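Local coordinates for Mypaa.01249.c (Mycobacterium paratuberculosis, PDB 3RD5), which probably acts as an oxidoreductase of the short-chain dehydrogenase/reductase (SDR) family, though its physiological substrate is unidentified, at residues S139-P144 against L163-S168; G145-E150 against K169-L174. One frame throughout, in Å; residues are numbered along the deposited sequence. Where two conformers were deposited one is given.

Contact 1 (S139-P144 against L163-S168); sequences SMAHWP and LAYSQS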
loop_
_atom_site.group_PDB
_atom_site.type_symbol
_atom_site.label_atom_id
_atom_site.label_comp_id
_atom_site.label_asym_id
_atom_site.label_seq_id
_atom_site.Cartn_x
_atom_site.Cartn_y
_atom_site.Cartn_z
ATOM N N SER A 139 -5.930 -5.035 4.946
ATOM C CA SER A 139 -7.299 -5.079 5.396
ATOM C C SER A 139 -7.527 -6.264 6.309
ATOM O O SER A 139 -6.842 -7.296 6.159
ATOM C CB SER A 139 -8.206 -5.264 4.173
ATOM O OG SER A 139 -9.569 -5.520 4.514
ATOM N N MET A 140 -8.532 -6.186 7.179
ATOM C CA MET A 140 -9.055 -7.360 7.884
ATOM C C MET A 140 -9.459 -8.482 6.932
ATOM O O MET A 140 -9.474 -9.667 7.325
ATOM C CB MET A 140 -10.254 -6.970 8.752
ATOM C CG MET A 140 -9.933 -6.163 9.963
ATOM S SD MET A 140 -8.988 -6.948 11.217
ATOM C CE MET A 140 -10.228 -8.085 11.823
ATOM N N ALA A 141 -9.801 -8.146 5.700
ATOM C CA ALA A 141 -10.130 -9.147 4.701
ATOM C C ALA A 141 -8.995 -10.084 4.387
ATOM O O ALA A 141 -9.223 -11.133 3.768
ATOM C CB ALA A 141 -10.646 -8.484 3.400
ATOM N N HIS A 142 -7.775 -9.798 4.839
ATOM C CA HIS A 142 -6.681 -10.758 4.634
ATOM C C HIS A 142 -6.904 -12.088 5.342
ATOM O O HIS A 142 -6.356 -13.098 4.891
ATOM C CB HIS A 142 -5.308 -10.183 5.038
ATOM C CG HIS A 142 -4.942 -10.353 6.494
ATOM N ND1 HIS A 142 -5.217 -9.406 7.466
ATOM C CD2 HIS A 142 -4.280 -11.358 7.127
ATOM C CE1 HIS A 142 -4.718 -9.819 8.622
ATOM N NE2 HIS A 142 -4.161 -11.010 8.451
ATOM N N TRP A 143 -7.666 -12.074 6.426
ATOM C CA TRP A 143 -7.763 -13.265 7.303
ATOM C C TRP A 143 -8.227 -14.529 6.577
ATOM O O TRP A 143 -7.587 -15.571 6.710
ATOM C CB TRP A 143 -8.596 -12.929 8.544
ATOM C CG TRP A 143 -7.858 -12.194 9.619
ATOM C CD1 TRP A 143 -7.737 -10.849 9.788
ATOM C CD2 TRP A 143 -7.133 -12.799 10.729
ATOM N NE1 TRP A 143 -6.954 -10.565 10.909
ATOM C CE2 TRP A 143 -6.597 -11.747 11.493
ATOM C CE3 TRP A 143 -6.950 -14.119 11.154
ATOM C CZ2 TRP A 143 -5.834 -11.980 12.660
ATOM C CZ3 TRP A 143 -6.182 -14.334 12.327
ATOM C CH2 TRP A 143 -5.657 -13.272 13.034
ATOM N N PRO A 144 -9.304 -14.465 5.773
ATOM C CA PRO A 144 -9.696 -15.677 5.011
ATOM C C PRO A 144 -8.939 -15.894 3.723
ATOM O O PRO A 144 -9.223 -16.870 2.987
ATOM C CB PRO A 144 -11.168 -15.443 4.695
ATOM C CG PRO A 144 -11.308 -13.915 4.688
ATOM C CD PRO A 144 -10.384 -13.456 5.793
ATOM N N LEU A 163 -13.065 -13.183 -2.050
ATOM C CA LEU A 163 -11.841 -13.964 -1.841
ATOM C C LEU A 163 -10.676 -13.483 -2.734
ATOM O O LEU A 163 -9.506 -13.624 -2.372
ATOM C CB LEU A 163 -12.061 -15.490 -1.910
ATOM C CG LEU A 163 -12.840 -16.095 -0.749
ATOM C CD1 LEU A 163 -13.189 -17.580 -1.077
ATOM C CD2 LEU A 163 -12.058 -16.005 0.569
ATOM N N ALA A 164 -10.989 -12.890 -3.879
ATOM C CA ALA A 164 -9.955 -12.242 -4.702
ATOM C C ALA A 164 -9.405 -10.992 -4.002
ATOM O O ALA A 164 -8.182 -10.750 -4.008
ATOM C CB ALA A 164 -10.488 -11.928 -6.127
ATOM N N TYR A 165 -10.282 -10.205 -3.372
ATOM C CA TYR A 165 -9.833 -9.127 -2.473
ATOM C C TYR A 165 -8.909 -9.688 -1.386
ATOM O O TYR A 165 -7.799 -9.197 -1.165
ATOM C CB TYR A 165 -11.008 -8.376 -1.857
ATOM C CG TYR A 165 -10.591 -7.105 -1.127
ATOM C CD1 TYR A 165 -9.874 -6.093 -1.778
ATOM C CD2 TYR A 165 -10.853 -6.944 0.215
ATOM C CE1 TYR A 165 -9.481 -4.950 -1.112
ATOM C CE2 TYR A 165 -10.468 -5.818 0.880
ATOM C CZ TYR A 165 -9.795 -4.817 0.213
ATOM O OH TYR A 165 -9.376 -3.689 0.935
ATOM N N SER A 166 -9.373 -10.709 -0.702
ATOM C CA SER A 166 -8.632 -11.294 0.404
ATOM C C SER A 166 -7.275 -11.816 -0.019
ATOM O O SER A 166 -6.263 -11.645 0.701
ATOM C CB SER A 166 -9.434 -12.415 1.056
ATOM O OG SER A 166 -10.637 -11.939 1.660
ATOM N N GLN A 167 -7.176 -12.446 -1.208
ATOM C CA GLN A 167 -5.878 -12.906 -1.675
ATOM C C GLN A 167 -4.924 -11.721 -1.797
ATOM O O GLN A 167 -3.750 -11.809 -1.422
ATOM C CB GLN A 167 -5.963 -13.667 -3.031
ATOM C CG GLN A 167 -4.626 -14.261 -3.443
ATOM C CD GLN A 167 -4.599 -14.922 -4.826
ATOM O OE1 GLN A 167 -4.145 -16.076 -4.942
ATOM N NE2 GLN A 167 -4.916 -14.163 -5.873
ATOM N N SER A 168 -5.423 -10.623 -2.364
ATOM C CA SER A 168 -4.587 -9.442 -2.570
ATOM C C SER A 168 -4.132 -8.785 -1.269
ATOM O O SER A 168 -3.010 -8.294 -1.173
ATOM C CB SER A 168 -5.279 -8.426 -3.507
ATOM O OG SER A 168 -6.266 -7.646 -2.869
#

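Contact 2 (G145-E150 against K169-L174); sequences GRINLE and KLANLL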
loop_
_atom_site.group_PDB
_atom_site.type_symbol
_atom_site.label_atom_id
_atom_site.label_comp_id
_atom_site.label_asym_id
_atom_site.label_seq_id
_atom_site.Cartn_x
_atom_site.Cartn_y
_atom_site.Cartn_z
ATOM N N GLY A 145 -8.025 -14.983 3.400
ATOM C CA GLY A 145 -7.310 -15.067 2.132
ATOM C C GLY A 145 -6.350 -16.250 2.086
ATOM O O GLY A 145 -5.866 -16.717 3.093
ATOM N N ARG A 146 -6.038 -16.696 0.869
ATOM C CA ARG A 146 -5.025 -17.734 0.642
ATOM C C ARG A 146 -4.329 -17.392 -0.659
ATOM O O ARG A 146 -4.962 -16.977 -1.628
ATOM C CB ARG A 146 -5.652 -19.136 0.474
ATOM C CG ARG A 146 -6.572 -19.610 1.533
ATOM C CD ARG A 146 -7.264 -20.908 1.058
ATOM N NE ARG A 146 -8.038 -21.510 2.139
ATOM C CZ ARG A 146 -7.540 -22.280 3.110
ATOM N NH1 ARG A 146 -6.244 -22.593 3.163
ATOM N NH2 ARG A 146 -8.365 -22.753 4.041
ATOM N N ILE A 147 -3.024 -17.563 -0.688
ATOM C CA ILE A 147 -2.239 -17.414 -1.927
ATOM C C ILE A 147 -2.296 -18.689 -2.732
ATOM O O ILE A 147 -1.989 -19.763 -2.220
ATOM C CB ILE A 147 -0.777 -17.102 -1.640
ATOM C CG1 ILE A 147 -0.619 -15.860 -0.779
ATOM C CG2 ILE A 147 0.010 -16.965 -2.964
ATOM C CD1 ILE A 147 -1.292 -14.575 -1.337
ATOM N N ASN A 148 -2.746 -18.584 -3.977
ATOM C CA ASN A 148 -2.749 -19.701 -4.934
ATOM C C ASN A 148 -1.607 -19.490 -5.918
ATOM O O ASN A 148 -1.696 -18.698 -6.847
ATOM C CB ASN A 148 -4.109 -19.755 -5.629
ATOM C CG ASN A 148 -4.302 -21.011 -6.394
ATOM O OD1 ASN A 148 -3.378 -21.464 -7.108
ATOM N ND2 ASN A 148 -5.500 -21.619 -6.246
ATOM N N LEU A 149 -0.446 -20.137 -5.662
ATOM C CA LEU A 149 0.740 -19.904 -6.486
ATOM C C LEU A 149 0.581 -20.432 -7.910
ATOM O O LEU A 149 1.173 -19.871 -8.818
ATOM C CB LEU A 149 1.975 -20.587 -5.858
ATOM C CG LEU A 149 2.452 -20.012 -4.522
ATOM C CD1 LEU A 149 3.520 -20.978 -3.927
ATOM C CD2 LEU A 149 3.008 -18.575 -4.697
ATOM N N GLU A 150 -0.209 -21.479 -8.082
ATOM C CA GLU A 150 -0.407 -22.095 -9.407
ATOM C C GLU A 150 -1.370 -21.302 -10.265
ATOM O O GLU A 150 -1.297 -21.391 -11.497
ATOM C CB GLU A 150 -0.946 -23.525 -9.235
ATOM C CG GLU A 150 0.031 -24.487 -8.546
ATOM C CD GLU A 150 0.263 -24.237 -7.025
ATOM O OE1 GLU A 150 -0.640 -23.674 -6.297
ATOM O OE2 GLU A 150 1.390 -24.607 -6.527
ATOM N N LYS A 169 -5.021 -8.793 -0.289
ATOM C CA LYS A 169 -4.742 -8.184 1.040
ATOM C C LYS A 169 -3.781 -9.018 1.870
ATOM O O LYS A 169 -2.927 -8.510 2.603
ATOM C CB LYS A 169 -6.031 -7.813 1.745
ATOM C CG LYS A 169 -6.853 -6.763 1.007
ATOM C CD LYS A 169 -6.201 -5.394 1.055
ATOM C CE LYS A 169 -5.890 -4.795 -0.289
ATOM N NZ LYS A 169 -5.146 -3.503 -0.102
ATOM N N LEU A 170 -3.875 -10.338 1.745
ATOM C CA LEU A 170 -2.885 -11.246 2.286
ATOM C C LEU A 170 -1.531 -11.042 1.592
ATOM O O LEU A 170 -0.492 -10.955 2.254
ATOM C CB LEU A 170 -3.392 -12.690 2.153
ATOM C CG LEU A 170 -2.375 -13.754 2.569
ATOM C CD1 LEU A 170 -1.882 -13.639 4.038
ATOM C CD2 LEU A 170 -2.918 -15.150 2.316
ATOM N N ALA A 171 -1.547 -10.912 0.268
ATOM C CA ALA A 171 -0.330 -10.618 -0.481
ATOM C C ALA A 171 0.370 -9.352 0.005
ATOM O O ALA A 171 1.589 -9.315 0.153
ATOM C CB ALA A 171 -0.602 -10.555 -1.986
ATOM N N ASN A 172 -0.414 -8.320 0.361
ATOM C CA ASN A 172 0.160 -7.070 0.865
ATOM C C ASN A 172 0.983 -7.301 2.132
ATOM O O ASN A 172 2.029 -6.670 2.344
ATOM C CB ASN A 172 -0.930 -6.052 1.229
ATOM C CG ASN A 172 -1.705 -5.456 0.058
ATOM O OD1 ASN A 172 -2.901 -5.140 0.234
ATOM N ND2 ASN A 172 -1.060 -5.194 -1.088
ATOM N N LEU A 173 0.521 -8.199 3.000
ATOM C CA LEU A 173 1.236 -8.527 4.236
ATOM C C LEU A 173 2.473 -9.404 3.999
ATOM O O LEU A 173 3.540 -9.163 4.575
ATOM C CB LEU A 173 0.281 -9.164 5.274
ATOM C CG LEU A 173 -0.707 -8.162 5.841
ATOM C CD1 LEU A 173 -1.753 -8.864 6.706
ATOM C CD2 LEU A 173 0.007 -7.150 6.776
ATOM N N LEU A 174 2.314 -10.432 3.169
ATOM C CA LEU A 174 3.444 -11.296 2.819
ATOM C C LEU A 174 4.526 -10.492 2.103
ATOM O O LEU A 174 5.729 -10.751 2.271
ATOM C CB LEU A 174 2.943 -12.444 1.967
ATOM C CG LEU A 174 2.056 -13.476 2.665
ATOM C CD1 LEU A 174 1.418 -14.399 1.618
ATOM C CD2 LEU A 174 2.833 -14.302 3.710
#

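Contact 1 (S139-P144 against L163-S168)
Ser166 and Ala141 make the polar link between the loop and the helix: Ser166 OG donates to Ala141 O at 2.7 Å, bending in from outside the carbonyl plane by 27°. With OG anti to its own carbonyl carbon (chi1 -64°), the hydroxyl lies back along the helix and also pairs with Trp162 O, one turn earlier. One hydrogen therefore faces two carbonyl oxygens. Pro144 CG adds apolar cover to the same hydroxyl, 3.7 Å from Ser166 OG, and beyond it the CD2 branch of Leu163 reaches Pro144 O at 3.8 Å. A bound HEPES molecule, probably from the crystallisation liquor, lies near the proline ring.

On the other flank, Tyr165 extends with CG anti to the backbone N (chi1 -170°), which carries its ring out along the loop. The ring takes Ala141 CB obliquely at CD2, 3.5 Å away, and Ser139 OG beside CE2 at 3.8 Å. The tyrosine OH stays 4.0 Å from Ser139 OG, a distance of packing. The serine hydroxyl is engaged otherwise: it accepts from Ala141 N at 2.9 Å, closing an ST turn, and pairs with His201 O. His142 CB points away from residues 163-168, and its ring packs on Lys169 and Leu173 further along the helix while gripping the same short turn. Its ND1 and backbone N meet Ser139 O from opposite faces of the carbonyl plane, while NE2 pairs with Ser265 N, so both ring nitrogens fix the rotation. Trp143 leans over one face of the imidazole.

Ser139 and Tyr165, with Lys169 one turn on and Asn115 beside the tyrosine, are consistent with the Asn-Ser-Tyr-Lys tetrad and YxxxK motif of the SDR active site.

Contact 2 (G145-E150 against K169-L174)
The flat peptide joining Gly145 to Arg146 presents one face to Leu170, whose CD2 methyl lies over it, 3.4 Å from Gly145 O and 3.6 Å from Gly145 C. At its oxygen end this carbonyl also pairs with Arg267 NE, so its polar atom is satisfied while the face takes apolar cover. The setting is the Rossmann-type SDR fold, where the loop after strand 133-137 runs along helix 161-185 before the chain enters that helix.

Leu170, with CG anti to the backbone N (chi1 174°), sends its CD2 branch up to the loop, where it touches three consecutive residues: besides Gly145, it meets Arg146 CA at 3.7 Å and the flank of Ile147. Arg146 leaves the loop away from the helix at CB, and the position of its far end is doubtful.

Ile147 is the main apolar plug. Its CG1 branch, anti to the carbonyl carbon, turns toward the helix and fits among Leu170, Ala171 and Leu174, its side chain crossing that of Leu170 at a slant. Ile147 CD1 lies beside the small Ala171, 4.1 Å from Ala171 CB. Met273 of helix 271-285 also touches the isoleucine, and Leu277 of that helix reaches Ala171, so helix 271-285 also packs on this apolar cluster. Leu174, one turn beyond Leu170, meets the isoleucine tip to tip; the fit there is tighter than usual van der Waals packing, with Leu174 CD1 only 3.5 Å from Ile147 CG1.

How the contacts relate
Both contacts are mostly buried and join the same two elements, the loop after strand 133-137 and helix 161-185, in consecutive steps with centres about 8 Å apart. Contact 1 mixes one hydrogen bond with packing on the tyrosine ring and borders the probable active site, with its proline and Leu163 at an exposed margin. Contact 2 is apolar, further along the same helix and flanked by helix 271-285. Gln167 ties the two together: its OE1 probably hydrogen-bonds Asn148 N at 3.0 Å. Leu173 also packs its CD1 against the His142 ring, and Ser166 CB lies against Gly145 CA, making one continuous interface.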